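Long-range contact in enoyl-CoA hydratase/isomerase (Shewanella pealeana, PDB 4KPK), which probably works as an isomerase or hydratase on acyl-CoA substrates, as a trimeric member of the crotonase-like enoyl-CoA hydratase/isomerase family: residues T137-Q142 / C154-A159. Residues are numbered along the deposited sequence; the frame is centred on the assembly and turned at random.
Sequences TITLVQ and CCSDIA
Thr137 and Asp157 grip each other where two parallel strands, 137-141 and 158-161, begin side by side. The backbone N of Thr137 gives its hydrogen to Asp157 OD2 at 3.2 Å, on the anti side of the carboxylate and 23° out of its plane. In return the N-H of Asp157 reaches Thr137 OG1 at 3.0 Å; a chi1 of 56° sets this hydroxyl between its own N and carbonyl carbon, facing the turn that leads out of helix 148-155. Thr137 O takes the N-H of Ile158, plus a weak bond from Asp157 N. Two residues on, Thr139 N meets Ile158 O at 2.7 Å, and the pairs Ile138-Ile158 and Thr139-Ala159 continue the parallel register. On one face the two isoleucines lie side by side, pointing the same way, CG2 to CG2 at 4.2 Å, under helix 222-235. On the other, Thr139 OG1 and Ser156 OG would form a hydrogen bond with either as donor, but their 2.4 Å is too short to take at face value, so its exact geometry is doubtful; Ser156 OG also bonds Leu152 O in the helix. Against the tight Thr137-Asp157 and Thr139-Ile158 bonds, the side by Cys155 is looser, though still buried: a water accepts from Thr137 OG1 and donates to Cys155 O, 2.7 Å from each, bridging two groups that do not meet directly. This is the beta-alpha-beta crossover of the crotonase core, and the carboxylate at its turn also forms salt bridges to Lys245 and to Arg195 of a neighbouring subunit. An asparagine in place of Asp157 would probably leave both of those cations without this countercharge. Buried and paired with a lysine and an arginine, the carboxylate is likely to stay ionised, tying the start of this strand pair to a neighbouring subunit.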
loop_
_atom_site.group_PDB
_atom_site.type_symbol
_atom_site.label_atom_id
_atom_site.label_comp_id
_atom_site.label_asym_id
_atom_site.label_seq_id
_atom_site.Cartn_x
_atom_site.Cartn_y
_atom_site.Cartn_z
ATOM N N THR A 137 -19.261 8.640 -1.655
ATOM C CA THR A 137 -19.125 9.263 -2.966
ATOM C C THR A 137 -18.776 8.178 -4.013
ATOM O O THR A 137 -17.973 7.333 -3.757
ATOM C CB THR A 137 -18.038 10.323 -2.940
ATOM O OG1 THR A 137 -16.798 9.734 -2.480
ATOM C CG2 THR A 137 -18.420 11.438 -1.971
ATOM N N ILE A 138 -19.386 8.262 -5.185
ATOM C CA ILE A 138 -19.171 7.351 -6.341
ATOM C C ILE A 138 -18.839 8.279 -7.488
ATOM O O ILE A 138 -19.624 9.168 -7.778
ATOM C CB ILE A 138 -20.469 6.568 -6.707
ATOM C CG1 ILE A 138 -20.926 5.797 -5.472
ATOM C CG2 ILE A 138 -20.233 5.545 -7.870
ATOM C CD1 ILE A 138 -22.246 5.161 -5.559
ATOM N N THR A 139 -17.678 8.091 -8.114
ATOM C CA THR A 139 -17.333 8.763 -9.371
ATOM C C THR A 139 -17.388 7.807 -10.624
ATOM O O THR A 139 -16.821 6.723 -10.624
ATOM C CB THR A 139 -15.971 9.468 -9.217
ATOM O OG1 THR A 139 -16.097 10.424 -8.148
ATOM C CG2 THR A 139 -15.518 10.222 -10.479
ATOM N N LEU A 140 -18.083 8.259 -11.676
ATOM C CA LEU A 140 -18.269 7.547 -12.951
ATOM C C LEU A 140 -17.490 8.231 -14.087
ATOM O O LEU A 140 -17.791 9.338 -14.475
ATOM C CB LEU A 140 -19.741 7.536 -13.320
ATOM C CG LEU A 140 -20.794 7.085 -12.303
ATOM C CD1 LEU A 140 -22.194 7.086 -12.938
ATOM C CD2 LEU A 140 -20.404 5.708 -11.796
ATOM N N VAL A 141 -16.464 7.587 -14.599
ATOM C CA VAL A 141 -15.491 8.249 -15.454
ATOM C C VAL A 141 -15.527 7.663 -16.885
ATOM O O VAL A 141 -15.260 6.500 -17.032
ATOM C CB VAL A 141 -14.056 8.068 -14.924
ATOM C CG1 VAL A 141 -13.055 8.763 -15.830
ATOM C CG2 VAL A 141 -13.911 8.564 -13.477
ATOM N N GLN A 142 -15.952 8.460 -17.864
ATOM C CA GLN A 142 -15.942 8.103 -19.303
ATOM C C GLN A 142 -14.765 8.828 -19.964
ATOM O O GLN A 142 -14.387 9.961 -19.540
ATOM C CB GLN A 142 -17.303 8.459 -19.978
ATOM C CG GLN A 142 -17.521 9.896 -20.463
ATOM C CD GLN A 142 -17.716 10.957 -19.334
ATOM O OE1 GLN A 142 -17.470 10.709 -18.157
ATOM N NE2 GLN A 142 -18.119 12.152 -19.724
ATOM N N CYS A 154 -9.403 9.856 -7.223
ATOM C CA CYS A 154 -8.721 9.405 -6.016
ATOM C C CYS A 154 -9.273 9.871 -4.689
ATOM O O CYS A 154 -8.945 9.260 -3.680
ATOM C CB CYS A 154 -7.232 9.676 -6.111
ATOM S SG CYS A 154 -6.656 8.630 -7.465
ATOM N N CYS A 155 -10.141 10.879 -4.693
ATOM C CA CYS A 155 -10.798 11.364 -3.486
ATOM C C CYS A 155 -12.135 10.667 -3.241
ATOM O O CYS A 155 -12.690 10.755 -2.149
ATOM C CB CYS A 155 -10.964 12.885 -3.550
ATOM S SG CYS A 155 -9.417 13.727 -3.236
ATOM N N SER A 156 -12.630 9.960 -4.248
ATOM C CA SER A 156 -13.944 9.319 -4.177
ATOM C C SER A 156 -13.809 7.994 -3.516
ATOM O O SER A 156 -12.758 7.422 -3.527
ATOM C CB SER A 156 -14.542 9.144 -5.558
ATOM O OG SER A 156 -14.709 10.429 -6.160
ATOM N N ASP A 157 -14.881 7.506 -2.903
ATOM C CA ASP A 157 -14.813 6.221 -2.213
ATOM C C ASP A 157 -14.899 5.040 -3.261
ATOM O O ASP A 157 -14.285 3.975 -3.049
ATOM C CB ASP A 157 -15.915 6.133 -1.170
ATOM C CG ASP A 157 -15.770 7.203 -0.048
ATOM O OD1 ASP A 157 -14.661 7.371 0.507
ATOM O OD2 ASP A 157 -16.784 7.883 0.283
ATOM N N ILE A 158 -15.668 5.258 -4.325
ATOM C CA ILE A 158 -15.890 4.274 -5.412
ATOM C C ILE A 158 -15.770 5.010 -6.726
ATOM O O ILE A 158 -16.327 6.083 -6.872
ATOM C CB ILE A 158 -17.239 3.550 -5.355
ATOM C CG1 ILE A 158 -17.279 2.553 -4.173
ATOM C CG2 ILE A 158 -17.459 2.691 -6.591
ATOM C CD1 ILE A 158 -18.358 2.854 -3.200
ATOM N N ALA A 159 -14.992 4.422 -7.648
ATOM C CA ALA A 159 -14.801 4.913 -9.001
ATOM C C ALA A 159 -14.953 3.768 -10.048
ATOM O O ALA A 159 -14.378 2.628 -9.930
ATOM C CB ALA A 159 -13.434 5.553 -9.126
HETATM O O HOH W 1 -15.028 10.942 -0.825
#